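Local structure of beta-galactoside alpha-2,6-sialyltransferase (Photobacterium sp., 2Z4T) at residues A[357-362]-A[376-381]; A[361-366]-A[403-408]; A[382-387]-A[501-506]; A[445-450]-A[464-469]. The protein transfers sialic acid from a CMP-activated donor to galactose-containing acceptors such as lactose, forming an alpha-2,6 linkage. One frame throughout, in Å; residues are numbered along the deposited sequence.

Interaction 1: residues A[357-362]-A[376-381]. With C5P (cytidine-5'-monophosphate), chain C.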
# COMPACT_ATOMS: atom_id res chain seq x y z
N PHE A 357 -11.80 22.58 -11.16
CA PHE A 357 -11.24 21.70 -12.17
C PHE A 357 -9.88 21.24 -11.68
O PHE A 357 -9.06 22.07 -11.29
CB PHE A 357 -11.12 22.47 -13.49
CG PHE A 357 -10.19 21.84 -14.49
CD1 PHE A 357 -10.23 20.48 -14.77
CD2 PHE A 357 -9.31 22.64 -15.21
CE1 PHE A 357 -9.37 19.91 -15.71
CE2 PHE A 357 -8.46 22.09 -16.17
CZ PHE A 357 -8.49 20.72 -16.42
N VAL A 358 -9.65 19.93 -11.67
CA VAL A 358 -8.33 19.40 -11.36
C VAL A 358 -7.73 18.82 -12.63
O VAL A 358 -8.34 17.96 -13.26
CB VAL A 358 -8.34 18.30 -10.25
CG1 VAL A 358 -6.94 17.64 -10.10
CG2 VAL A 358 -8.80 18.86 -8.92
N PHE A 359 -6.56 19.32 -13.02
CA PHE A 359 -5.82 18.70 -14.09
C PHE A 359 -4.87 17.69 -13.46
O PHE A 359 -4.12 18.05 -12.53
CB PHE A 359 -5.04 19.72 -14.92
CG PHE A 359 -4.12 19.09 -15.92
CD1 PHE A 359 -4.58 18.72 -17.17
CD2 PHE A 359 -2.80 18.81 -15.58
CE1 PHE A 359 -3.73 18.11 -18.09
CE2 PHE A 359 -1.93 18.19 -16.48
CZ PHE A 359 -2.40 17.84 -17.74
N THR A 360 -4.89 16.45 -13.96
CA THR A 360 -3.97 15.42 -13.46
C THR A 360 -2.79 15.25 -14.41
O THR A 360 -2.99 15.02 -15.61
CB THR A 360 -4.67 14.05 -13.20
OG1 THR A 360 -5.15 13.48 -14.42
CG2 THR A 360 -5.83 14.22 -12.26
N GLY A 361 -1.57 15.34 -13.89
CA GLY A 361 -0.37 15.31 -14.75
C GLY A 361 0.23 13.94 -14.89
O GLY A 361 -0.25 12.98 -14.30
N THR A 362 1.30 13.84 -15.68
CA THR A 362 2.05 12.60 -15.81
C THR A 362 3.56 12.86 -15.67
O THR A 362 4.00 13.99 -15.52
CB THR A 362 1.76 11.89 -17.16
OG1 THR A 362 2.21 10.53 -17.09
CG2 THR A 362 2.44 12.60 -18.32
N LYS A 376 5.85 21.13 -21.44
CA LYS A 376 5.29 22.03 -22.42
C LYS A 376 3.98 21.47 -23.01
O LYS A 376 3.01 22.21 -23.21
CB LYS A 376 6.33 22.43 -23.47
CG LYS A 376 5.77 22.98 -24.80
CD LYS A 376 6.90 23.53 -25.69
CE LYS A 376 6.72 23.21 -27.19
NZ LYS A 376 5.60 23.99 -27.76
N GLN A 377 3.94 20.16 -23.23
CA GLN A 377 2.72 19.50 -23.70
C GLN A 377 1.54 19.53 -22.71
O GLN A 377 0.38 19.75 -23.11
CB GLN A 377 3.02 18.07 -24.14
CG GLN A 377 3.83 17.98 -25.44
CD GLN A 377 3.28 18.86 -26.59
OE1 GLN A 377 2.13 18.73 -26.99
NE2 GLN A 377 4.13 19.78 -27.09
N GLN A 378 1.82 19.31 -21.43
CA GLN A 378 0.77 19.31 -20.43
C GLN A 378 0.20 20.73 -20.22
O GLN A 378 -1.00 20.89 -20.00
CB GLN A 378 1.25 18.66 -19.14
CG GLN A 378 1.46 17.15 -19.29
CD GLN A 378 2.04 16.48 -18.04
OE1 GLN A 378 1.32 16.20 -17.08
NE2 GLN A 378 3.35 16.20 -18.07
N ILE A 379 1.08 21.73 -20.31
CA ILE A 379 0.66 23.12 -20.33
C ILE A 379 -0.31 23.32 -21.50
O ILE A 379 -1.37 23.95 -21.36
CB ILE A 379 1.87 24.06 -20.44
CG1 ILE A 379 2.58 24.13 -19.07
CG2 ILE A 379 1.43 25.47 -20.91
CD1 ILE A 379 3.93 24.88 -19.07
N ASN A 380 0.02 22.74 -22.65
CA ASN A 380 -0.86 22.85 -23.77
C ASN A 380 -2.20 22.13 -23.55
O ASN A 380 -3.25 22.61 -24.01
CB ASN A 380 -0.19 22.38 -25.06
CG ASN A 380 -0.99 22.76 -26.29
OD1 ASN A 380 -1.26 23.93 -26.51
ND2 ASN A 380 -1.40 21.78 -27.06
N VAL A 381 -2.18 21.01 -22.83
CA VAL A 381 -3.42 20.30 -22.53
C VAL A 381 -4.29 21.11 -21.56
O VAL A 381 -5.49 21.26 -21.81
CB VAL A 381 -3.18 18.87 -22.01
CG1 VAL A 381 -4.51 18.21 -21.63
CG2 VAL A 381 -2.47 18.07 -23.08
O3P C5P C . 0.13 7.88 -13.80
P C5P C . 0.38 6.53 -13.26
O1P C5P C . 1.88 6.39 -13.05
O2P C5P C . -0.35 5.44 -14.03
O5' C5P C . -0.32 6.50 -11.85
C5' C5P C . -0.05 5.51 -10.88
C4' C5P C . -0.59 6.08 -9.57
O4' C5P C . 0.09 7.29 -9.25
C3' C5P C . -2.05 6.49 -9.65
O3' C5P C . -2.95 5.44 -9.32
C2' C5P C . -2.12 7.54 -8.57
O2' C5P C . -2.06 6.93 -7.27
C1' C5P C . -0.81 8.25 -8.67
N1 C5P C . -0.95 9.45 -9.48
C2 C5P C . -1.47 10.63 -8.87
N3 C5P C . -1.59 11.78 -9.59
C4 C5P C . -1.23 11.82 -10.90
C5 C5P C . -0.70 10.66 -11.53
C6 C5P C . -0.56 9.48 -10.78
O2 C5P C . -1.84 10.63 -7.69
N4 C5P C . -1.35 12.98 -11.58

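Interaction 2: residues A[361-366]-A[403-408]. With C5P (cytidine-5'-monophosphate), chain C; GAL (beta-D-galactopyranose), chain B; GLC (alpha-D-glucopyranose), chain D.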
# COMPACT_ATOMS: atom_id res chain seq x y z
N GLY A 361 -1.57 15.34 -13.89
CA GLY A 361 -0.37 15.31 -14.75
C GLY A 361 0.23 13.94 -14.89
O GLY A 361 -0.25 12.98 -14.30
N THR A 362 1.30 13.84 -15.68
CA THR A 362 2.05 12.60 -15.81
C THR A 362 3.56 12.86 -15.67
O THR A 362 4.00 13.99 -15.52
CB THR A 362 1.76 11.89 -17.16
OG1 THR A 362 2.21 10.53 -17.09
CG2 THR A 362 2.44 12.60 -18.32
N THR A 363 4.35 11.79 -15.75
CA THR A 363 5.79 11.94 -15.76
C THR A 363 6.37 11.01 -16.80
O THR A 363 5.65 10.14 -17.28
CB THR A 363 6.41 11.66 -14.38
OG1 THR A 363 7.76 12.09 -14.39
CG2 THR A 363 6.33 10.16 -14.03
N VAL A 364 7.65 11.16 -17.13
CA VAL A 364 8.34 10.20 -17.99
C VAL A 364 9.25 9.33 -17.15
O VAL A 364 10.10 9.86 -16.42
CB VAL A 364 9.32 10.83 -18.98
CG1 VAL A 364 9.16 10.16 -20.35
CG2 VAL A 364 9.24 12.35 -19.02
N TRP A 365 9.11 8.01 -17.28
CA TRP A 365 10.11 7.08 -16.72
C TRP A 365 11.24 6.83 -17.74
O TRP A 365 11.00 6.80 -18.96
CB TRP A 365 9.45 5.76 -16.30
CG TRP A 365 8.27 5.87 -15.34
CD1 TRP A 365 7.03 5.32 -15.51
CD2 TRP A 365 8.24 6.56 -14.07
NE1 TRP A 365 6.21 5.63 -14.44
CE2 TRP A 365 6.93 6.38 -13.54
CE3 TRP A 365 9.17 7.31 -13.34
CZ2 TRP A 365 6.53 6.91 -12.30
CZ3 TRP A 365 8.77 7.85 -12.11
CH2 TRP A 365 7.46 7.64 -11.60
N ALA A 366 12.46 6.65 -17.24
CA ALA A 366 13.61 6.34 -18.11
C ALA A 366 13.69 7.26 -19.35
O ALA A 366 13.99 6.80 -20.45
CB ALA A 366 13.55 4.86 -18.55
N LYS A 403 -2.71 18.39 -9.96
CA LYS A 403 -2.20 17.16 -9.32
C LYS A 403 -1.34 16.54 -10.44
O LYS A 403 -1.88 15.71 -11.16
CB LYS A 403 -3.44 16.31 -9.04
CG LYS A 403 -3.20 14.96 -8.38
CD LYS A 403 -2.40 15.18 -7.10
CE LYS A 403 -1.92 13.92 -6.56
NZ LYS A 403 -0.79 13.33 -7.26
N GLY A 404 -0.03 16.80 -10.62
CA GLY A 404 1.11 16.39 -9.81
C GLY A 404 0.87 14.89 -9.85
O GLY A 404 0.45 14.40 -8.82
N HIS A 405 1.26 14.11 -10.86
CA HIS A 405 2.35 13.11 -10.78
C HIS A 405 3.39 13.09 -9.66
O HIS A 405 4.26 13.95 -9.59
CB HIS A 405 2.87 12.57 -12.12
CG HIS A 405 3.02 11.08 -12.14
ND1 HIS A 405 3.99 10.41 -11.41
CD2 HIS A 405 2.30 10.11 -12.77
CE1 HIS A 405 3.86 9.11 -11.60
NE2 HIS A 405 2.85 8.90 -12.43
N PRO A 406 3.26 12.11 -8.75
CA PRO A 406 4.19 11.95 -7.62
C PRO A 406 5.66 11.96 -8.04
O PRO A 406 6.48 12.55 -7.35
CB PRO A 406 3.81 10.59 -7.02
CG PRO A 406 2.35 10.40 -7.40
CD PRO A 406 2.15 11.13 -8.73
N GLY A 407 5.97 11.35 -9.19
CA GLY A 407 7.31 11.34 -9.75
C GLY A 407 7.58 12.40 -10.81
O GLY A 407 8.49 12.25 -11.63
N GLY A 408 6.81 13.48 -10.81
CA GLY A 408 6.91 14.49 -11.88
C GLY A 408 8.14 15.38 -11.80
O GLY A 408 8.63 15.85 -12.83
O3P C5P C . 0.13 7.88 -13.80
P C5P C . 0.38 6.53 -13.26
O1P C5P C . 1.88 6.39 -13.05
O2P C5P C . -0.35 5.44 -14.03
O5' C5P C . -0.32 6.50 -11.85
C5' C5P C . -0.05 5.51 -10.88
C4' C5P C . -0.59 6.08 -9.57
O4' C5P C . 0.09 7.29 -9.25
C3' C5P C . -2.05 6.49 -9.65
O3' C5P C . -2.95 5.44 -9.32
C2' C5P C . -2.12 7.54 -8.57
O2' C5P C . -2.06 6.93 -7.27
C1' C5P C . -0.81 8.25 -8.67
N1 C5P C . -0.95 9.45 -9.48
C2 C5P C . -1.47 10.63 -8.87
N3 C5P C . -1.59 11.78 -9.59
C4 C5P C . -1.23 11.82 -10.90
C5 C5P C . -0.70 10.66 -11.53
C6 C5P C . -0.56 9.48 -10.78
O2 C5P C . -1.84 10.63 -7.69
N4 C5P C . -1.35 12.98 -11.58
C1 GAL B . 9.85 2.97 -12.78
C2 GAL B . 9.96 1.51 -13.19
C3 GAL B . 8.66 1.09 -13.88
C4 GAL B . 7.45 1.45 -13.01
C5 GAL B . 7.49 2.91 -12.55
C6 GAL B . 6.41 3.24 -11.52
O2 GAL B . 11.09 1.33 -14.03
O3 GAL B . 8.68 -0.31 -14.14
O4 GAL B . 7.42 0.58 -11.90
O5 GAL B . 8.73 3.16 -11.94
O6 GAL B . 5.11 3.19 -12.05
C1 GLC D . 13.35 6.41 -10.70
C2 GLC D . 11.89 6.44 -10.24
C3 GLC D . 11.26 5.07 -10.53
C4 GLC D . 11.47 4.62 -11.98
C5 GLC D . 12.96 4.77 -12.37
C6 GLC D . 13.43 4.45 -13.81
O1 GLC D . 14.08 5.39 -10.02
O2 GLC D . 11.75 6.71 -8.86
O3 GLC D . 9.91 5.10 -10.14
O4 GLC D . 11.04 3.28 -12.07
O5 GLC D . 13.37 6.11 -12.08
O6 GLC D . 12.41 4.09 -14.72

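Interaction 3: residues A[382-387]-A[501-506]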
# COMPACT_ATOMS: atom_id res chain seq x y z
N ILE A 382 -3.68 21.65 -20.50
CA ILE A 382 -4.41 22.54 -19.58
C ILE A 382 -5.05 23.69 -20.39
O ILE A 382 -6.22 24.02 -20.20
CB ILE A 382 -3.50 23.07 -18.44
CG1 ILE A 382 -3.07 21.92 -17.53
CG2 ILE A 382 -4.20 24.15 -17.60
CD1 ILE A 382 -1.86 22.20 -16.71
N ASN A 383 -4.28 24.26 -21.31
CA ASN A 383 -4.77 25.39 -22.12
C ASN A 383 -5.97 25.04 -22.96
O ASN A 383 -6.90 25.83 -23.07
CB ASN A 383 -3.65 25.98 -22.97
CG ASN A 383 -2.68 26.78 -22.14
OD1 ASN A 383 -2.99 27.15 -21.01
ND2 ASN A 383 -1.48 27.03 -22.68
N ASN A 384 -5.96 23.84 -23.52
CA ASN A 384 -7.09 23.37 -24.29
C ASN A 384 -8.39 23.34 -23.47
O ASN A 384 -9.46 23.71 -23.97
CB ASN A 384 -6.75 22.01 -24.87
CG ASN A 384 -6.18 22.13 -26.26
OD1 ASN A 384 -6.94 22.29 -27.22
ND2 ASN A 384 -4.83 22.07 -26.39
N ALA A 385 -8.27 22.94 -22.20
CA ALA A 385 -9.39 22.87 -21.25
C ALA A 385 -9.97 24.22 -20.81
O ALA A 385 -11.19 24.33 -20.61
CB ALA A 385 -9.00 22.03 -20.02
N ILE A 386 -9.10 25.23 -20.64
CA ILE A 386 -9.50 26.51 -20.04
C ILE A 386 -9.58 27.66 -21.06
O ILE A 386 -9.88 28.79 -20.68
CB ILE A 386 -8.55 26.95 -18.89
CG1 ILE A 386 -7.24 27.56 -19.45
CG2 ILE A 386 -8.33 25.79 -17.89
CD1 ILE A 386 -6.13 27.86 -18.41
N ASN A 387 -9.28 27.36 -22.33
CA ASN A 387 -9.32 28.36 -23.39
C ASN A 387 -10.56 28.16 -24.30
O ASN A 387 -10.78 27.08 -24.85
CB ASN A 387 -7.99 28.36 -24.17
CG ASN A 387 -7.87 29.54 -25.16
OD1 ASN A 387 -8.79 29.81 -25.92
ND2 ASN A 387 -6.71 30.20 -25.17
N ALA A 501 -0.94 15.37 -29.74
CA ALA A 501 -0.31 15.97 -30.92
C ALA A 501 -0.95 16.34 -32.31
O ALA A 501 -0.27 17.10 -33.02
CB ALA A 501 1.09 15.33 -31.14
N ASP A 502 -2.16 15.96 -32.76
CA ASP A 502 -3.49 15.70 -32.12
C ASP A 502 -4.27 16.88 -31.53
O ASP A 502 -5.42 17.10 -31.94
CB ASP A 502 -3.62 14.41 -31.31
CG ASP A 502 -5.08 13.86 -31.30
OD1 ASP A 502 -5.27 12.63 -31.22
OD2 ASP A 502 -6.05 14.64 -31.37
N LEU A 503 -3.70 17.63 -30.60
CA LEU A 503 -4.49 18.70 -30.02
C LEU A 503 -4.08 20.03 -30.65
O LEU A 503 -2.94 20.17 -31.10
CB LEU A 503 -4.28 18.78 -28.51
CG LEU A 503 -4.75 17.63 -27.64
CD1 LEU A 503 -4.25 17.87 -26.21
CD2 LEU A 503 -6.28 17.45 -27.68
N PRO A 504 -5.00 21.02 -30.66
CA PRO A 504 -4.66 22.34 -31.18
C PRO A 504 -3.58 22.96 -30.33
O PRO A 504 -3.52 22.68 -29.14
CB PRO A 504 -5.95 23.14 -30.99
CG PRO A 504 -7.01 22.19 -30.56
CD PRO A 504 -6.39 20.91 -30.19
N ASN A 505 -2.75 23.78 -30.94
CA ASN A 505 -1.72 24.49 -30.21
C ASN A 505 -2.24 25.83 -29.61
O ASN A 505 -2.50 26.81 -30.34
CB ASN A 505 -0.50 24.71 -31.11
CG ASN A 505 0.69 25.28 -30.36
OD1 ASN A 505 0.62 25.54 -29.15
ND2 ASN A 505 1.80 25.48 -31.07
N CYS A 506 -2.36 25.86 -28.29
CA CYS A 506 -2.89 27.01 -27.61
C CYS A 506 -1.82 27.95 -27.08
O CYS A 506 -2.14 28.85 -26.31
CB CYS A 506 -3.80 26.56 -26.49
SG CYS A 506 -5.15 25.51 -27.04
O HOH W 1 -4.22 29.26 -24.06

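Interaction 4: residues A[445-450]-A[464-469]. With C5P (cytidine-5'-monophosphate), chain C.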
# COMPACT_ATOMS: atom_id res chain seq x y z
N ALA A 445 -9.71 16.24 -15.63
CA ALA A 445 -9.15 15.87 -16.92
C ALA A 445 -7.63 15.78 -16.78
O ALA A 445 -7.06 16.26 -15.80
CB ALA A 445 -9.55 16.85 -17.99
N GLY A 446 -6.97 15.14 -17.73
CA GLY A 446 -5.54 15.01 -17.65
C GLY A 446 -4.98 13.91 -18.51
O GLY A 446 -5.61 13.44 -19.47
N ILE A 447 -3.76 13.51 -18.17
CA ILE A 447 -3.04 12.56 -18.98
C ILE A 447 -3.37 11.14 -18.53
O ILE A 447 -3.54 10.87 -17.34
CB ILE A 447 -1.50 12.82 -18.93
CG1 ILE A 447 -1.18 14.32 -19.16
CG2 ILE A 447 -0.75 11.87 -19.88
CD1 ILE A 447 -1.69 14.92 -20.49
N ALA A 448 -3.46 10.25 -19.51
CA ALA A 448 -3.69 8.83 -19.26
C ALA A 448 -2.83 8.35 -18.10
O ALA A 448 -1.61 8.59 -18.05
CB ALA A 448 -3.37 8.04 -20.53
N SER A 449 -3.48 7.65 -17.18
CA SER A 449 -2.86 7.29 -15.92
C SER A 449 -3.65 6.18 -15.29
O SER A 449 -4.85 6.04 -15.55
CB SER A 449 -2.91 8.50 -14.98
OG SER A 449 -2.63 8.10 -13.65
N SER A 450 -2.98 5.44 -14.41
CA SER A 450 -3.64 4.43 -13.59
C SER A 450 -4.81 5.00 -12.79
O SER A 450 -5.78 4.30 -12.47
CB SER A 450 -2.65 3.78 -12.64
OG SER A 450 -1.47 3.40 -13.32
N VAL A 464 -6.02 12.45 -22.11
CA VAL A 464 -5.16 12.66 -23.26
C VAL A 464 -3.97 11.75 -23.11
O VAL A 464 -3.39 11.64 -22.03
CB VAL A 464 -4.72 14.13 -23.39
CG1 VAL A 464 -3.70 14.29 -24.52
CG2 VAL A 464 -5.92 15.03 -23.61
N PHE A 465 -3.63 11.07 -24.20
CA PHE A 465 -2.48 10.20 -24.24
C PHE A 465 -1.27 10.92 -24.79
O PHE A 465 -1.37 11.87 -25.55
CB PHE A 465 -2.77 8.96 -25.09
CG PHE A 465 -3.80 8.05 -24.51
CD1 PHE A 465 -3.43 6.89 -23.87
CD2 PHE A 465 -5.15 8.36 -24.62
CE1 PHE A 465 -4.39 6.04 -23.33
CE2 PHE A 465 -6.12 7.51 -24.08
CZ PHE A 465 -5.74 6.36 -23.43
N THR A 466 -0.12 10.40 -24.39
CA THR A 466 1.21 10.81 -24.77
C THR A 466 1.57 10.69 -26.27
O THR A 466 1.11 9.80 -26.96
CB THR A 466 2.12 9.96 -23.87
OG1 THR A 466 2.41 10.70 -22.67
CG2 THR A 466 3.39 9.45 -24.56
N SER A 467 2.38 11.61 -26.76
CA SER A 467 2.92 11.57 -28.11
C SER A 467 4.39 11.89 -27.99
O SER A 467 4.80 12.58 -27.05
CB SER A 467 2.26 12.61 -29.01
OG SER A 467 0.94 12.26 -29.34
N THR A 468 5.20 11.39 -28.91
CA THR A 468 6.63 11.75 -28.92
C THR A 468 6.78 12.94 -29.86
O THR A 468 5.79 13.35 -30.49
CB THR A 468 7.56 10.56 -29.36
OG1 THR A 468 7.11 10.00 -30.60
CG2 THR A 468 7.60 9.45 -28.28
N GLU A 469 7.98 13.51 -29.96
CA GLU A 469 8.22 14.61 -30.90
C GLU A 469 8.30 14.11 -32.36
O GLU A 469 8.58 14.88 -33.29
CB GLU A 469 9.49 15.38 -30.54
CG GLU A 469 9.46 16.04 -29.18
CD GLU A 469 10.40 17.23 -29.10
OE1 GLU A 469 11.20 17.30 -28.13
OE2 GLU A 469 10.33 18.10 -29.99
O3P C5P C . 0.13 7.88 -13.80
P C5P C . 0.38 6.53 -13.26
O1P C5P C . 1.88 6.39 -13.05
O2P C5P C . -0.35 5.44 -14.03
O5' C5P C . -0.32 6.50 -11.85
C5' C5P C . -0.05 5.51 -10.88
C4' C5P C . -0.59 6.08 -9.57
O4' C5P C . 0.09 7.29 -9.25
C3' C5P C . -2.05 6.49 -9.65
O3' C5P C . -2.95 5.44 -9.32
C2' C5P C . -2.12 7.54 -8.57
O2' C5P C . -2.06 6.93 -7.27
C1' C5P C . -0.81 8.25 -8.67
N1 C5P C . -0.95 9.45 -9.48
C2 C5P C . -1.47 10.63 -8.87
N3 C5P C . -1.59 11.78 -9.59
C4 C5P C . -1.23 11.82 -10.90
C5 C5P C . -0.70 10.66 -11.53
C6 C5P C . -0.56 9.48 -10.78
O2 C5P C . -1.84 10.63 -7.69
N4 C5P C . -1.35 12.98 -11.58

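Interaction 1: residues A[357-362]-A[376-381]
Gln-378 grips the backbone of Thr-362 at its N and, weakly, at its O. Its OE1 accepts the backbone N of Thr-362 at 2.7 Å, with an N-H...O angle of 154° and the donor tilted out of the amide carbonyl plane. Its NE2 returns a weak bond to the O of Thr-362 at 3.4 Å and also donates to Tyr-374 O, a second tie that helps fix the amide's rotation. A glutamine suits this place because it offers donor and acceptor side by side on a chain, extended beyond CG (chi2 176°), long enough to reach the loop. OE1 also lies 3.0 Å from Gly-361 CA, an approach made possible by the bare glycine backbone. On the other side of the loop, Gly-361 O receives cytosine N4 of CMP at 2.9 Å, so Gln-378 and the base hold the same peptide, one at its N-H and the other at its carbonyl. Strand 356-360 and helix 371-386 are the first two elements of a beta-alpha-beta unit completed by strand 399-403, in the nucleotide-binding Rossmann-like half of this GT-B enzyme. Farther back, apolar packing joins helix and strand, a broad ring and a short branched side chain filling the buried interface. Phe-359, with CG anti to its backbone N (chi1 172°), sends its ring out from the strand toward the helix. Its edge atom CE1 meets Val-381 CG1 at 3.6 Å, while CZ rests 4.0 Å from Gln-378 CB. Beyond the strand end, the methyl CG2 of Thr-362 lies 3.7 Å from Gln-378 NE2.

Interaction 2: residues A[361-366]-A[403-408]
Thr-363, Trp-365 and His-405 bring together two loops that leave the C-terminal ends of neighbouring parallel strands, the usual place for a nucleotide site in the Rossmann-like domain of a GT-B glycosyltransferase. Among the hydrogen bonds, Gly-361 N donates to Lys-403 O at 2.8 Å, continuing the strand pairing. That same carbonyl also takes N4 of the CMP cytosine. The ammonium group of Lys-403 donates to Ser-427 O and, weakly, to O2 of the base, although the exact placing of NZ is uncertain. Farther along, a chi1 of -168° sends Thr-363 OG1 to the side opposite its backbone N, where it donates to Gly-407 O at 2.9 Å from above the carbonyl plane. His-405 is held at both nitrogens: ND1 accepts Gly-407 N, which lies in the ring plane, and NE2 donates to phosphate O1P of CMP at 2.8 Å in a straight run of 171°. The type I turn from His-405 to Gly-408, closed by Gly-408 N to His-405 O, presents Gly-407 N to ND1, and Pro-406, with its fixed phi, fits the turn's second position. Gly-404 takes a positive phi that glycine accepts easily. In the packing, the methyl CG2 of Thr-363 makes a CH-pi contact over one face of His-405, 3.7 Å from the ring centroid. The same methyl touches one face of Trp-365, whose opposite face carries the acceptor galactose. The two rings meet obliquely, planes 77° apart, with Trp-365 CZ2 3.5 Å from His-405 CE1. Galactose C5 comes closest at the indole nitrogen, 3.6 Å from Trp-365 NE1.

Interaction 3: residues A[382-387]-A[501-506]
Asn-383 and Cys-506 mark the closest backbone approach, their CA atoms 6.0 Å apart, where the end of helix 371-386 passes the irregular chain after strand 498-499. The single direct hydrogen bond between the segments belongs to Asn-384: ND2 donates to Pro-504 O at 3.1 Å, nearly straight at 171° and in the amide plane. ND2 also reaches back to Asn-380 O, and OD1 accepts from Ser-390 OG, so partners at both ends orient the amide. OD1 comes against the CG-CD edge of the Pro-504 ring, 3.3 Å from CD. Chi1 of -57° places SG of Cys-506 opposite its own carbonyl carbon and brings it 3.5 Å from Asn-384 ND2. Proline, with no N-H of its own, offers the amide a compact aliphatic ring; the cysteine serves as half of the disulfide with Cys-511. CB of Asn-383 meets CB of Cys-506 at 3.6 Å; OD1 of Asn-383 pairs with the hydroxyl of Tyr-419. A water bridges helix end and tail, accepting from Asn-387 ND2 and donating to Cys-506 O. Far from the substrate sites, a C-terminal tail that carries a small disulfide loop is thus laid against a helix of the Rossmann-like CMP-binding half of the GT-B fold.

Interaction 4: residues A[445-450]-A[464-469]
Val-464 pairs with Ile-447 in the parallel sheet of the Rossmann-like domain, and its backbone N and O reach the residues before and after that partner. Val-464 N donates to Gly-446 O at 2.8 Å, and Val-464 O accepts Ala-448 N at 2.9 Å, a regular parallel ladder in which one residue bonds to the neighbours of its opposite number. The CA of Ile-447 makes a CA-H...O contact of 3.2 Å with that same Val-464 O. Gly-446 adopts extended angles (phi 161°) that only glycine takes up comfortably. Beyond the backbone, the two sheet faces are packed differently. On one, the branched side chains of Ile-447 and Val-464 lie side by side, CD1 of Ile-447 being 4.3 Å from CB of Val-464, with Gln-378 and Val-381 of helix 371-386 against them. On the other, the ring of Phe-465 presents a face to the methyl of Ala-448 in a CH-pi contact, CB 3.8 Å from the ring centroid. The small alanine lets the ring lie close, and helix 481-488 packs on both through Met-486. Strand 443-447, held in this way, leads through a short loop into the phosphate site. Ser-450 N donates to O2P of CMP at 2.7 Å. Its hydroxyl approaches the same oxygen at a distance too short to trust. A chi1 of 165° swings OG of Ser-449 away from its own N and out to another phosphate oxygen: OG donates to O3P at 2.8 Å.

In the fold
Going along the chain, interaction 1 closes the short loop between strand 356-360 and helix 371-386. Interaction 2 starts from the same stretch, sharing Gly-361 and Thr-362, and closes a wider loop at 403-408 that encloses the helix. Interaction 3 opens from the end of that helix and closes only at 501-506, so its segments alternate with those of interaction 2 and the two cross. Interaction 4, nested inside interaction 3 and in series with interactions 1 and 2, closes the connection between neighbouring strands 443-447 and 460-465. Strands 356-360 and 443-447 are neighbours, joining interactions 1 and 4 in one sheet. Interactions 1, 2 and 4 all touch CMP, whereas interaction 3 ties the C-terminal tail to the end of helix 371-386.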